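Local coordinates for protein sugar-phosphate aldolase (Thermotoga maritima, PDB 1PVT) that is a sugar-phosphate aldolase of the class II aldolase and adducin family, with an AraD-like alpha/beta fold, at residues N26-R37 / E57-R68. Residues are numbered along the deposited sequence; the frame is centred on the assembly and turned at random.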
loop_
_atom_site.group_PDB
_atom_site.type_symbol
_atom_site.label_atom_id
_atom_site.label_comp_id
_atom_site.label_asym_id
_atom_site.label_seq_id
_atom_site.Cartn_x
_atom_site.Cartn_y
_atom_site.Cartn_z
ATOM N N ASN A 26 1.562 -14.021 3.544
ATOM C CA ASN A 26 0.556 -13.039 3.930
ATOM C C ASN A 26 1.192 -11.668 3.975
ATOM O O ASN A 26 0.625 -10.731 4.529
ATOM C CB ASN A 26 0.018 -13.375 5.303
ATOM C CG ASN A 26 1.097 -13.890 6.212
ATOM O OD1 ASN A 26 2.195 -13.328 6.274
ATOM N ND2 ASN A 26 0.803 -14.972 6.922
ATOM N N ALA A 27 2.376 -11.566 3.391
ATOM C CA ALA A 27 3.129 -10.322 3.368
ATOM C C ALA A 27 2.612 -9.373 2.307
ATOM O O ALA A 27 3.162 -9.296 1.199
ATOM C CB ALA A 27 4.601 -10.618 3.115
ATOM N N GLY A 28 1.566 -8.637 2.643
ATOM C CA GLY A 28 1.004 -7.699 1.690
ATOM C C GLY A 28 -0.445 -7.367 2.014
ATOM O O GLY A 28 -1.251 -8.268 2.292
ATOM N N ASN A 29 -0.778 -6.079 1.980
ATOM C CA ASN A 29 -2.126 -5.646 2.278
ATOM C C ASN A 29 -2.516 -4.559 1.333
ATOM O O ASN A 29 -1.663 -3.942 0.694
ATOM C CB ASN A 29 -2.203 -5.123 3.699
ATOM C CG ASN A 29 -1.826 -6.168 4.708
ATOM O OD1 ASN A 29 -2.592 -7.103 4.975
ATOM N ND2 ASN A 29 -0.625 -6.036 5.266
ATOM N N ILE A 30 -3.817 -4.318 1.267
ATOM C CA ILE A 30 -4.368 -3.293 0.400
ATOM C C ILE A 30 -5.362 -2.504 1.222
ATOM O O ILE A 30 -5.944 -3.035 2.162
ATOM C CB ILE A 30 -5.121 -3.930 -0.786
ATOM C CG1 ILE A 30 -4.178 -4.872 -1.559
ATOM C CG2 ILE A 30 -5.709 -2.834 -1.674
ATOM C CD1 ILE A 30 -4.855 -5.722 -2.606
ATOM N N SER A 31 -5.553 -1.239 0.882
ATOM C CA SER A 31 -6.516 -0.403 1.601
ATOM C C SER A 31 -7.080 0.687 0.686
ATOM O O SER A 31 -6.336 1.411 -0.001
ATOM C CB SER A 31 -5.877 0.242 2.842
ATOM O OG SER A 31 -4.909 1.226 2.482
ATOM N N VAL A 32 -8.404 0.792 0.671
ATOM C CA VAL A 32 -9.063 1.790 -0.158
ATOM C C VAL A 32 -9.983 2.624 0.720
ATOM O O VAL A 32 -10.706 2.095 1.572
ATOM C CB VAL A 32 -9.898 1.134 -1.297
ATOM C CG1 VAL A 32 -10.368 2.206 -2.296
ATOM C CG2 VAL A 32 -9.066 0.071 -2.001
ATOM N N ARG A 33 -9.947 3.932 0.502
ATOM C CA ARG A 33 -10.766 4.854 1.266
ATOM C C ARG A 33 -12.064 5.130 0.529
ATOM O O ARG A 33 -12.058 5.614 -0.600
ATOM C CB ARG A 33 -9.986 6.150 1.495
ATOM C CG ARG A 33 -10.734 7.216 2.256
ATOM C CD ARG A 33 -9.764 8.195 2.887
ATOM N NE ARG A 33 -8.708 8.624 1.968
ATOM C CZ ARG A 33 -8.849 9.550 1.024
ATOM N NH1 ARG A 33 -10.010 10.164 0.856
ATOM N NH2 ARG A 33 -7.820 9.867 0.256
ATOM N N LEU A 34 -13.177 4.788 1.164
ATOM C CA LEU A 34 -14.487 5.025 0.582
ATOM C C LEU A 34 -14.877 6.480 0.842
ATOM O O LEU A 34 -14.678 7.006 1.943
ATOM C CB LEU A 34 -15.514 4.082 1.209
ATOM C CG LEU A 34 -15.855 2.792 0.463
ATOM C CD1 LEU A 34 -14.787 2.485 -0.574
ATOM C CD2 LEU A 34 -16.016 1.650 1.467
ATOM N N ASP A 35 -15.430 7.126 -0.179
ATOM C CA ASP A 35 -15.855 8.526 -0.102
ATOM C C ASP A 35 -17.201 8.712 0.615
ATOM O O ASP A 35 -17.278 9.325 1.683
ATOM C CB ASP A 35 -15.943 9.088 -1.523
ATOM C CG ASP A 35 -16.450 8.055 -2.520
ATOM O OD1 ASP A 35 -15.754 7.035 -2.741
ATOM O OD2 ASP A 35 -17.551 8.256 -3.076
ATOM N N GLU A 36 -18.255 8.174 0.014
ATOM C CA GLU A 36 -19.597 8.271 0.569
ATOM C C GLU A 36 -19.691 7.422 1.830
ATOM O O GLU A 36 -18.844 7.520 2.720
ATOM C CB GLU A 36 -20.601 7.782 -0.470
ATOM C CG GLU A 36 -20.253 8.245 -1.869
ATOM C CD GLU A 36 -20.964 7.458 -2.944
ATOM O OE1 GLU A 36 -22.191 7.634 -3.085
ATOM O OE2 GLU A 36 -20.295 6.662 -3.641
ATOM N N ARG A 37 -20.732 6.596 1.898
ATOM C CA ARG A 37 -20.956 5.707 3.032
ATOM C C ARG A 37 -21.608 4.442 2.516
ATOM O O ARG A 37 -22.383 4.480 1.565
ATOM C CB ARG A 37 -21.868 6.360 4.066
ATOM C CG ARG A 37 -21.401 7.731 4.478
ATOM C CD ARG A 37 -21.961 8.123 5.823
ATOM N NE ARG A 37 -21.356 9.361 6.300
ATOM C CZ ARG A 37 -21.581 9.878 7.502
ATOM N NH1 ARG A 37 -22.397 9.250 8.337
ATOM N NH2 ARG A 37 -20.997 11.014 7.871
ATOM N N GLU A 57 -13.514 11.539 10.094
ATOM C CA GLU A 57 -14.296 10.315 10.006
ATOM C C GLU A 57 -14.162 9.780 8.587
ATOM O O GLU A 57 -14.055 10.566 7.641
ATOM C CB GLU A 57 -15.761 10.617 10.295
ATOM C CG GLU A 57 -16.704 9.515 9.869
ATOM C CD GLU A 57 -18.105 10.031 9.611
ATOM O OE1 GLU A 57 -18.245 11.009 8.843
ATOM O OE2 GLU A 57 -19.065 9.459 10.170
HETATM N N MSE A 58 -14.162 8.454 8.437
HETATM C CA MSE A 58 -14.054 7.829 7.114
HETATM C C MSE A 58 -14.449 6.362 7.112
HETATM O O MSE A 58 -14.628 5.746 8.156
HETATM C CB MSE A 58 -12.624 7.936 6.571
HETATM C CG MSE A 58 -11.599 7.148 7.384
HETATM SE SE MSE A 58 -9.888 6.812 6.503
HETATM C CE MSE A 58 -8.886 8.369 7.072
ATOM N N TYR A 59 -14.586 5.819 5.909
ATOM C CA TYR A 59 -14.911 4.414 5.712
ATOM C C TYR A 59 -13.803 3.861 4.839
ATOM O O TYR A 59 -13.552 4.375 3.751
ATOM C CB TYR A 59 -16.223 4.244 4.958
ATOM C CG TYR A 59 -17.455 4.640 5.713
ATOM C CD1 TYR A 59 -18.104 3.744 6.558
ATOM C CD2 TYR A 59 -18.014 5.899 5.533
ATOM C CE1 TYR A 59 -19.292 4.094 7.194
ATOM C CE2 TYR A 59 -19.190 6.260 6.163
ATOM C CZ TYR A 59 -19.832 5.361 6.986
ATOM O OH TYR A 59 -21.022 5.743 7.562
ATOM N N LEU A 60 -13.122 2.827 5.305
ATOM C CA LEU A 60 -12.075 2.264 4.484
ATOM C C LEU A 60 -12.080 0.739 4.473
ATOM O O LEU A 60 -12.376 0.073 5.481
ATOM C CB LEU A 60 -10.693 2.789 4.906
ATOM C CG LEU A 60 -9.871 1.956 5.896
ATOM C CD1 LEU A 60 -8.383 2.256 5.740
ATOM C CD2 LEU A 60 -10.347 2.230 7.308
ATOM N N LEU A 61 -11.770 0.210 3.292
ATOM C CA LEU A 61 -11.687 -1.214 3.037
ATOM C C LEU A 61 -10.220 -1.571 3.164
ATOM O O LEU A 61 -9.366 -0.938 2.548
ATOM C CB LEU A 61 -12.176 -1.519 1.617
ATOM C CG LEU A 61 -13.688 -1.571 1.365
ATOM C CD1 LEU A 61 -13.988 -1.379 -0.118
ATOM C CD2 LEU A 61 -14.234 -2.902 1.888
ATOM N N ILE A 62 -9.922 -2.570 3.978
ATOM C CA ILE A 62 -8.544 -2.980 4.148
ATOM C C ILE A 62 -8.502 -4.479 4.361
ATOM O O ILE A 62 -9.401 -5.062 4.956
ATOM C CB ILE A 62 -7.890 -2.266 5.349
ATOM C CG1 ILE A 62 -6.394 -2.587 5.404
ATOM C CG2 ILE A 62 -8.546 -2.720 6.636
ATOM C CD1 ILE A 62 -5.640 -1.817 6.468
ATOM N N THR A 63 -7.456 -5.106 3.847
ATOM C CA THR A 63 -7.306 -6.538 3.991
ATOM C C THR A 63 -7.272 -6.833 5.483
ATOM O O THR A 63 -6.808 -6.014 6.274
ATOM C CB THR A 63 -6.009 -7.041 3.288
ATOM O OG1 THR A 63 -4.923 -6.144 3.555
ATOM C CG2 THR A 63 -6.212 -7.110 1.795
ATOM N N ALA A 64 -7.798 -7.992 5.860
ATOM C CA ALA A 64 -7.837 -8.422 7.254
ATOM C C ALA A 64 -6.502 -9.002 7.672
ATOM O O ALA A 64 -5.586 -9.125 6.872
ATOM C CB ALA A 64 -8.928 -9.460 7.459
ATOM N N THR A 65 -6.402 -9.379 8.935
ATOM C CA THR A 65 -5.163 -9.921 9.456
ATOM C C THR A 65 -4.980 -11.373 9.038
ATOM O O THR A 65 -5.925 -12.160 9.059
ATOM C CB THR A 65 -5.128 -9.776 10.997
ATOM O OG1 THR A 65 -3.952 -10.405 11.521
ATOM C CG2 THR A 65 -6.384 -10.385 11.612
ATOM N N GLY A 66 -3.752 -11.701 8.636
ATOM C CA GLY A 66 -3.413 -13.048 8.196
ATOM C C GLY A 66 -3.818 -13.308 6.756
ATOM O O GLY A 66 -3.631 -14.416 6.228
ATOM N N SER A 67 -4.372 -12.274 6.128
ATOM C CA SER A 67 -4.838 -12.359 4.754
ATOM C C SER A 67 -3.694 -12.497 3.755
ATOM O O SER A 67 -2.660 -11.818 3.849
ATOM C CB SER A 67 -5.702 -11.142 4.388
ATOM O OG SER A 67 -4.913 -9.992 4.154
ATOM N N ARG A 68 -3.913 -13.399 2.801
ATOM C CA ARG A 68 -2.968 -13.693 1.747
ATOM C C ARG A 68 -3.644 -13.392 0.428
ATOM O O ARG A 68 -4.760 -13.831 0.176
ATOM C CB ARG A 68 -2.556 -15.155 1.837
ATOM C CG ARG A 68 -1.717 -15.427 3.060
ATOM C CD ARG A 68 -1.433 -16.902 3.259
ATOM N NE ARG A 68 -2.572 -17.604 3.843
ATOM C CZ ARG A 68 -2.479 -18.474 4.848
ATOM N NH1 ARG A 68 -1.296 -18.755 5.396
ATOM N NH2 ARG A 68 -3.575 -19.072 5.299
HETATM O O HOH W 1 -1.743 -9.604 5.013
#
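At the edge of the Y59 ring, in its plane, lies NE of R37, whose aliphatic chain reaches along the CE2 and OH side of the tyrosine, with guanidinium and ring planes 59° apart. The carboxylate of E57 stands almost perpendicular to that guanidinium and places OE2 over one of its faces, while OE1 closes a salt bridge to R37 NH2 at 2.9 Å. The R37 side chain is poorly ordered, so these approaches are less certain. The Y59 ring also stacks with H83, and its hydroxyl is hydrogen-bonded to Y41 OH.

Beyond this end, where R37 is exposed, the strands pair antiparallel. L61 N gives a bond to V32 O (2.8 Å), and V32 N returns one to L61 O (2.7 Å). L34 CD1 meets L61 CD1 at 4.0 Å on the face covered by helix 2-19; on the other, CD of R33 lies 3.9 Å from the selenium of M58, beneath helix 103-115.

At the far end T63 N still bonds to I30 O, but I30 N meets a side chain. T63 OG1, set between its backbone N and carbonyl carbon (chi1 42°), accepts from I30 N at 3.1 Å and donates to N29 OD1 at 2.9 Å. A water bridges N29 OD1 and S67 O, tying in the type II turn A64-S67. Strands 28-34 and 58-63 are thus adjacent antiparallel strands, between 79-84 and 122-126, in the central mixed sheet, flanked by helices, of the AraD-like aldolase fold.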